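Local coordinates for protein 16S rRNA (adenine(1408)-N(1))-methyltransferase (Escherichia coli, PDB 3P2E) that methylates N1 of adenine 1408 in 16S rRNA of the assembled 30S subunit, using S-adenosyl-L-methionine, and so confers resistance to many aminoglycosides, at residues L111-I115 with K116-D120; E166-K169 with A170-S173; I84-A87 with E88-P91. All blocks are in the same frame, centred on the assembly; numbering follows the deposited sequence.

Along the chain the order is contact 3, contact 1, contact 2, all within one Rossmann-like methyltransferase domain. Contact 3 is the loop after strand 80-83, an outermost strand of the seven-stranded mixed sheet; contact 1 joins helices 108-115 and 119-126, in the connection from strand 98-104 to its parallel neighbour 133-139; contact 2 lies in helix 166-175, just before strand 178-185, the other outermost strand. The centre of contact 1 is about 15 Å from that of contact 3, which it meets through Tyr113 and Glu88, and about 11 Å from that of contact 2, where Val114 meets Tyr168. Contacts 2 and 3 do not touch, their nearest atoms being about 13 Å apart; contact 1 borders both.

Contact 1: L111-I115 with K116-D120; sequences LEYVI and KPNRD
Tyr113 and Asn118 run side by side and point the same way, with the phenol ring and the amide turned almost at right angles to each other, 86° between their planes. The amide nitrogen comes to the ring obliquely, Asn118 ND2 lying 3.6 Å from Tyr113 CD1 and as far from CE1, while Asn118 CB rests against the same CD1 corner. A water sits in the ring plane, at its edge. It accepts a hydrogen bond from Asn118 ND2 at 3.0 Å and gives a weak one of 3.3 Å to Glu112 OE1, a loose water link between the amide and Glu112.

The backbone explains why two residues five apart come together. Lys116 N bonds to Glu112 O at 2.9 Å as the final regular helical turn, and Asn118 N then reaches one residue farther back in the register, to Tyr113 O, also at 2.9 Å. Between them stands Pro117, which follows a cis peptide and has no N-H to give; Pro117 CB packs 3.3 Å from Val114 O, whose hydrogen-bond partner is Tyr168 OH. Lys116 bends at its third and fourth torsions, away from the helix, and gives NZ to Pro117 O, 2.9 Å away and well above the carbonyl plane.

With CG anti to its backbone N (chi1 -173°), Asn118 turns OD1 onto the backbone N of Ile121 and thereby caps helix 119-126, while Tyr113 OH bonds to Glu88 OE2. The segment thus ends one helix and starts the next by a cis-proline turn with an Asn N-cap, within the crossover from strand 98-104 to strand 133-139 of a Rossmann-like methyltransferase and at the rim of its adenine pocket.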
loop_
_atom_site.group_PDB
_atom_site.type_symbol
_atom_site.label_atom_id
_atom_site.label_comp_id
_atom_site.label_asym_id
_atom_site.label_seq_id
_atom_site.Cartn_x
_atom_site.Cartn_y
_atom_site.Cartn_z
ATOM N N LEU A 111 -4.212 3.021 10.567
ATOM C CA LEU A 111 -3.369 4.113 11.033
ATOM C C LEU A 111 -2.806 3.774 12.415
ATOM O O LEU A 111 -1.614 3.947 12.667
ATOM C CB LEU A 111 -4.162 5.425 11.097
ATOM C CG LEU A 111 -3.434 6.620 11.732
ATOM C CD1 LEU A 111 -2.192 6.961 10.936
ATOM C CD2 LEU A 111 -4.373 7.822 11.790
ATOM N N GLU A 112 -3.656 3.271 13.307
ATOM C CA GLU A 112 -3.196 2.926 14.647
ATOM C C GLU A 112 -2.157 1.799 14.632
ATOM O O GLU A 112 -1.204 1.820 15.408
ATOM C CB GLU A 112 -4.378 2.542 15.550
ATOM C CG GLU A 112 -4.907 1.136 15.356
ATOM C CD GLU A 112 -5.908 0.736 16.426
ATOM O OE1 GLU A 112 -5.565 0.818 17.625
ATOM O OE2 GLU A 112 -7.036 0.333 16.070
ATOM N N TYR A 113 -2.319 0.822 13.741
ATOM C CA TYR A 113 -1.356 -0.279 13.678
ATOM C C TYR A 113 0.028 0.236 13.301
ATOM O O TYR A 113 1.045 -0.308 13.734
ATOM C CB TYR A 113 -1.784 -1.337 12.657
ATOM C CG TYR A 113 -3.087 -2.030 12.989
ATOM C CD1 TYR A 113 -3.507 -2.174 14.313
ATOM C CD2 TYR A 113 -3.891 -2.560 11.983
ATOM C CE1 TYR A 113 -4.697 -2.828 14.624
ATOM C CE2 TYR A 113 -5.079 -3.220 12.285
ATOM C CZ TYR A 113 -5.476 -3.348 13.607
ATOM O OH TYR A 113 -6.656 -3.992 13.911
ATOM N N VAL A 114 0.066 1.282 12.486
ATOM C CA VAL A 114 1.341 1.844 12.065
ATOM C C VAL A 114 1.944 2.768 13.120
ATOM O O VAL A 114 3.137 2.692 13.405
ATOM C CB VAL A 114 1.198 2.637 10.733
ATOM C CG1 VAL A 114 2.512 3.327 10.389
ATOM C CG2 VAL A 114 0.797 1.698 9.608
ATOM N N ILE A 115 1.113 3.621 13.712
ATOM C CA ILE A 115 1.585 4.600 14.693
ATOM C C ILE A 115 1.865 4.128 16.119
ATOM O O ILE A 115 2.797 4.627 16.760
ATOM C CB ILE A 115 0.606 5.797 14.785
ATOM C CG1 ILE A 115 0.363 6.380 13.391
ATOM C CG2 ILE A 115 1.174 6.873 15.702
ATOM C CD1 ILE A 115 1.613 6.751 12.659
ATOM N N LYS A 116 1.076 3.182 16.620
ATOM C CA LYS A 116 1.252 2.704 17.994
ATOM C C LYS A 116 2.678 2.258 18.332
ATOM O O LYS A 116 3.296 2.794 19.253
ATOM C CB LYS A 116 0.253 1.580 18.299
ATOM C CG LYS A 116 0.180 1.207 19.773
ATOM C CD LYS A 116 -0.998 0.285 20.060
ATOM C CE LYS A 116 -0.828 -1.081 19.412
ATOM N NZ LYS A 116 0.287 -1.857 20.024
ATOM N N PRO A 117 3.212 1.256 17.620
ATOM C CA PRO A 117 2.615 0.481 16.527
ATOM C C PRO A 117 2.119 -0.851 17.080
ATOM O O PRO A 117 2.406 -1.196 18.226
ATOM C CB PRO A 117 3.786 0.287 15.583
ATOM C CG PRO A 117 4.900 0.016 16.558
ATOM C CD PRO A 117 4.675 1.061 17.643
ATOM N N ASN A 118 1.379 -1.593 16.265
ATOM C CA ASN A 118 0.875 -2.903 16.664
ATOM C C ASN A 118 1.898 -3.879 16.088
ATOM O O ASN A 118 1.919 -4.122 14.880
ATOM C CB ASN A 118 -0.502 -3.145 16.041
ATOM C CG ASN A 118 -1.163 -4.413 16.545
ATOM O OD1 ASN A 118 -0.568 -5.490 16.528
ATOM N ND2 ASN A 118 -2.407 -4.291 16.989
ATOM N N ARG A 119 2.750 -4.434 16.948
ATOM C CA ARG A 119 3.792 -5.344 16.485
ATOM C C ARG A 119 3.304 -6.597 15.770
ATOM O O ARG A 119 3.849 -6.971 14.731
ATOM C CB ARG A 119 4.709 -5.738 17.647
ATOM C CG ARG A 119 5.538 -4.579 18.190
ATOM C CD ARG A 119 6.628 -5.071 19.130
ATOM N NE ARG A 119 6.084 -5.779 20.285
ATOM C CZ ARG A 119 5.397 -5.199 21.263
ATOM N NH1 ARG A 119 5.165 -3.894 21.231
ATOM N NH2 ARG A 119 4.939 -5.927 22.273
ATOM N N ASP A 120 2.277 -7.244 16.310
ATOM C CA ASP A 120 1.761 -8.461 15.694
ATOM C C ASP A 120 1.233 -8.195 14.288
ATOM O O ASP A 120 1.552 -8.930 13.353
ATOM C CB ASP A 120 0.662 -9.076 16.563
ATOM C CG ASP A 120 0.113 -10.367 15.984
ATOM O OD1 ASP A 120 0.909 -11.294 15.710
ATOM O OD2 ASP A 120 -1.118 -10.463 15.805
HETATM O O HOH W 1 -3.449 -1.658 17.896
#

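Contact 2: E166-K169 with A170-S173; sequences EQYK and AELS
This is an i to i+4 side-chain contact inside a single helix, 166-175, which leads into edge strand 178-185. Its apolar part is Leu172 laid across Tyr168, one turn earlier. Leu172 CD1 stands over one face of the phenol in a CH-pi contact, 3.8 Å from the centroid of the Tyr168 ring and 25° off the normal, displaced toward the rim, with Leu172 CD1 3.5 Å from Tyr168 CZ. The second methyl, Leu172 CD2, meets Tyr168 CE2 at 3.6 Å. Leucine reaches the ring with a first torsion of -105°, well off a staggered value, whereas Tyr168 holds its CG anti to the backbone N and carries its OH to Val114 O.

Four i to i+4 backbone bonds run through the segment, among them Leu172 N to Tyr168 O at 3.0 Å, between the same pair of residues. Beside them Glu171 stretches out, its CG 3.1 Å from Gln167 O. Phe163 meets Tyr168 edge-to-face. Tyr168 and Leu172 form the apolar face against Ile179 of strand 178-185 and Pro117, with exposed Glu166, Gln167, Lys169 and Ala170 on the polar side: an amphipathic helix flanking the sheet of a Rossmann-like fold.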
loop_
_atom_site.group_PDB
_atom_site.type_symbol
_atom_site.label_atom_id
_atom_site.label_comp_id
_atom_site.label_asym_id
_atom_site.label_seq_id
_atom_site.Cartn_x
_atom_site.Cartn_y
_atom_site.Cartn_z
ATOM N N GLU A 166 14.140 5.865 19.578
ATOM C CA GLU A 166 14.692 4.522 19.665
ATOM C C GLU A 166 13.595 3.493 19.920
ATOM O O GLU A 166 13.642 2.384 19.391
ATOM C CB GLU A 166 15.736 4.452 20.783
ATOM C CG GLU A 166 16.874 5.453 20.635
ATOM C CD GLU A 166 17.596 5.327 19.306
ATOM O OE1 GLU A 166 18.119 4.231 19.013
ATOM O OE2 GLU A 166 17.641 6.325 18.557
ATOM N N GLN A 167 12.604 3.863 20.729
ATOM C CA GLN A 167 11.504 2.954 21.039
ATOM C C GLN A 167 10.725 2.561 19.787
ATOM O O GLN A 167 10.435 1.385 19.577
ATOM C CB GLN A 167 10.541 3.588 22.051
ATOM C CG GLN A 167 11.138 3.841 23.426
ATOM C CD GLN A 167 10.094 4.267 24.445
ATOM O OE1 GLN A 167 9.354 5.230 24.228
ATOM N NE2 GLN A 167 10.030 3.552 25.566
ATOM N N TYR A 168 10.381 3.543 18.959
ATOM C CA TYR A 168 9.629 3.256 17.742
ATOM C C TYR A 168 10.465 2.407 16.788
ATOM O O TYR A 168 9.972 1.438 16.209
ATOM C CB TYR A 168 9.210 4.555 17.041
ATOM C CG TYR A 168 8.258 4.326 15.885
ATOM C CD1 TYR A 168 6.924 3.983 16.110
ATOM C CD2 TYR A 168 8.703 4.412 14.565
ATOM C CE1 TYR A 168 6.053 3.728 15.044
ATOM C CE2 TYR A 168 7.847 4.157 13.496
ATOM C CZ TYR A 168 6.527 3.816 13.740
ATOM O OH TYR A 168 5.695 3.539 12.679
ATOM N N LYS A 169 11.737 2.760 16.639
ATOM C CA LYS A 169 12.621 2.018 15.748
ATOM C C LYS A 169 12.762 0.565 16.188
ATOM O O LYS A 169 12.769 -0.347 15.359
ATOM C CB LYS A 169 13.999 2.683 15.703
ATOM C CG LYS A 169 14.904 2.162 14.595
ATOM C CD LYS A 169 16.199 2.961 14.517
ATOM C CE LYS A 169 17.089 2.460 13.386
ATOM N NZ LYS A 169 18.350 3.251 13.273
ATOM N N ALA A 170 12.873 0.348 17.495
ATOM C CA ALA A 170 13.019 -1.001 18.027
ATOM C C ALA A 170 11.756 -1.823 17.822
ATOM O O ALA A 170 11.825 -3.006 17.488
ATOM C CB ALA A 170 13.367 -0.946 19.510
ATOM N N GLU A 171 10.607 -1.195 18.038
ATOM C CA GLU A 171 9.326 -1.872 17.870
ATOM C C GLU A 171 9.141 -2.309 16.424
ATOM O O GLU A 171 8.723 -3.440 16.160
ATOM C CB GLU A 171 8.192 -0.947 18.314
ATOM C CG GLU A 171 8.163 -0.756 19.824
ATOM C CD GLU A 171 7.431 0.499 20.264
ATOM O OE1 GLU A 171 7.195 0.643 21.481
ATOM O OE2 GLU A 171 7.103 1.344 19.406
ATOM N N LEU A 172 9.453 -1.425 15.484
ATOM C CA LEU A 172 9.320 -1.788 14.079
ATOM C C LEU A 172 10.318 -2.885 13.739
ATOM O O LEU A 172 9.986 -3.847 13.045
ATOM C CB LEU A 172 9.540 -0.569 13.175
ATOM C CG LEU A 172 8.262 0.008 12.555
ATOM C CD1 LEU A 172 7.300 0.440 13.652
ATOM C CD2 LEU A 172 8.613 1.183 11.648
ATOM N N SER A 173 11.542 -2.750 14.240
ATOM C CA SER A 173 12.567 -3.752 13.975
ATOM C C SER A 173 12.099 -5.132 14.429
ATOM O O SER A 173 12.339 -6.136 13.748
ATOM C CB SER A 173 13.869 -3.390 14.690
ATOM O OG SER A 173 14.853 -4.375 14.438
#

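Contact 3: I84-A87 with E88-P91; sequences IAAA and ESLP. With SAH (S-adenosyl-L-homocysteine), chain C.
Ala86 CB lies 3.4 Å from the carboxylate oxygen Glu88 OE1, and both residues border the adenine of S-adenosyl-L-homocysteine. The packed part of the contact is made by Ala85, Ala86 and the buried Ala87. A type I turn runs from Ala86 to Ser89, closed by Ser89 N to Ala86 O at 3.0 Å, with the donor standing high above the carbonyl plane, 58° out of it. Leu90 folds its CD2 back to within 3.4 Å of the same Ala86 O, and Pro91 CD touches Ala85 CB at 3.7 Å, where the two arms of the loop leave the turn. Ala87 gives its backbone N to adenine N1 at 2.8 Å, in a nearly straight bond (171°), and Ile121 of helix 119-126 packs on Ala87 and Glu88.

Glu88 and Ser89 make up the solvent side, both exposed, yet Glu88 still turns its carboxylate onto the base. A kink at its second torsion (97°) swings the group back, and Glu88 OE1 accepts a more bent bond from adenine N6 at 3.0 Å. With OE2 held by Tyr113, both oxygens are engaged and the rotation of the carboxylate is probably restrained.

A backbone N-H given to N1, paired with an acidic side chain that accepts a hydrogen bond from the amino group N6, reads the Watson-Crick edge of the adenine; this is the loop after strand 80-83 contributing the N1 and N6 contacts of the adenine site in a class I, Rossmann-like S-adenosylmethionine-dependent methyltransferase.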
loop_
_atom_site.group_PDB
_atom_site.type_symbol
_atom_site.label_atom_id
_atom_site.label_comp_id
_atom_site.label_asym_id
_atom_site.label_seq_id
_atom_site.Cartn_x
_atom_site.Cartn_y
_atom_site.Cartn_z
ATOM N N ILE A 84 -9.278 -8.059 -1.824
ATOM C CA ILE A 84 -10.179 -7.652 -0.756
ATOM C C ILE A 84 -9.803 -8.410 0.501
ATOM O O ILE A 84 -10.123 -9.590 0.654
ATOM C CB ILE A 84 -11.647 -7.944 -1.120
ATOM C CG1 ILE A 84 -11.987 -7.286 -2.465
ATOM C CG2 ILE A 84 -12.565 -7.412 -0.031
ATOM C CD1 ILE A 84 -11.667 -5.795 -2.542
ATOM N N ALA A 85 -9.096 -7.720 1.388
ATOM C CA ALA A 85 -8.642 -8.297 2.642
ATOM C C ALA A 85 -8.254 -7.170 3.586
ATOM O O ALA A 85 -8.152 -6.014 3.171
ATOM C CB ALA A 85 -7.437 -9.204 2.394
ATOM N N ALA A 86 -8.042 -7.514 4.852
ATOM C CA ALA A 86 -7.648 -6.542 5.867
ATOM C C ALA A 86 -6.293 -6.934 6.444
ATOM O O ALA A 86 -5.876 -8.086 6.340
ATOM C CB ALA A 86 -8.692 -6.491 6.974
ATOM N N ALA A 87 -5.616 -5.977 7.073
ATOM C CA ALA A 87 -4.304 -6.232 7.655
ATOM C C ALA A 87 -4.326 -7.333 8.709
ATOM O O ALA A 87 -3.317 -8.016 8.915
ATOM C CB ALA A 87 -3.742 -4.949 8.253
ATOM N N GLU A 88 -5.467 -7.502 9.376
ATOM C CA GLU A 88 -5.601 -8.523 10.413
ATOM C C GLU A 88 -5.789 -9.929 9.846
ATOM O O GLU A 88 -5.611 -10.918 10.558
ATOM C CB GLU A 88 -6.779 -8.198 11.342
ATOM C CG GLU A 88 -6.685 -6.848 12.025
ATOM C CD GLU A 88 -7.470 -5.768 11.306
ATOM O OE1 GLU A 88 -7.429 -5.726 10.059
ATOM O OE2 GLU A 88 -8.123 -4.954 11.990
ATOM N N SER A 89 -6.146 -10.018 8.568
ATOM C CA SER A 89 -6.363 -11.313 7.929
ATOM C C SER A 89 -5.886 -11.303 6.481
ATOM O O SER A 89 -6.686 -11.398 5.549
ATOM C CB SER A 89 -7.847 -11.684 7.982
ATOM O OG SER A 89 -8.637 -10.710 7.321
ATOM N N LEU A 90 -4.576 -11.194 6.299
ATOM C CA LEU A 90 -3.991 -11.165 4.967
ATOM C C LEU A 90 -3.996 -12.551 4.331
ATOM O O LEU A 90 -3.844 -13.555 5.020
ATOM C CB LEU A 90 -2.562 -10.627 5.050
ATOM C CG LEU A 90 -2.461 -9.183 5.551
ATOM C CD1 LEU A 90 -1.024 -8.846 5.890
ATOM C CD2 LEU A 90 -2.998 -8.240 4.490
ATOM N N PRO A 91 -4.178 -12.617 3.000
ATOM C CA PRO A 91 -4.209 -13.873 2.236
ATOM C C PRO A 91 -2.856 -14.581 2.256
ATOM O O PRO A 91 -1.819 -13.954 2.038
ATOM C CB PRO A 91 -4.577 -13.414 0.823
ATOM C CG PRO A 91 -5.267 -12.103 1.035
ATOM C CD PRO A 91 -4.464 -11.469 2.125
HETATM N N SAH C . -4.072 4.676 0.704
HETATM C CA SAH C . -5.257 5.343 0.563
HETATM C CB SAH C . -5.940 5.497 1.925
HETATM C CG SAH C . -7.410 5.797 1.955
HETATM S SD SAH C . -8.175 5.965 3.533
HETATM C C SAH C . -4.997 6.703 -0.218
HETATM O O SAH C . -5.984 6.945 -0.774
HETATM O OXT SAH C . -4.021 7.307 -0.199
HETATM C "C5'" SAH C . -7.712 4.627 4.641
HETATM C "C4'" SAH C . -7.981 3.241 3.891
HETATM O "O4'" SAH C . -7.430 2.293 4.814
HETATM C "C3'" SAH C . -9.440 2.893 3.676
HETATM O "O3'" SAH C . -9.706 2.623 2.264
HETATM C "C2'" SAH C . -9.696 1.679 4.642
HETATM O "O2'" SAH C . -10.639 0.725 4.206
HETATM C "C1'" SAH C . -8.275 1.099 4.807
HETATM N N9 SAH C . -8.067 0.331 6.098
HETATM C C8 SAH C . -8.420 0.745 7.390
HETATM N N7 SAH C . -8.163 -0.170 8.308
HETATM C C5 SAH C . -7.606 -1.233 7.521
HETATM C C6 SAH C . -7.141 -2.503 8.010
HETATM N N6 SAH C . -7.188 -2.835 9.321
HETATM N N1 SAH C . -6.650 -3.342 7.024
HETATM C C2 SAH C . -6.606 -2.989 5.670
HETATM N N3 SAH C . -7.058 -1.756 5.209
HETATM C C4 SAH C . -7.541 -0.948 6.208
#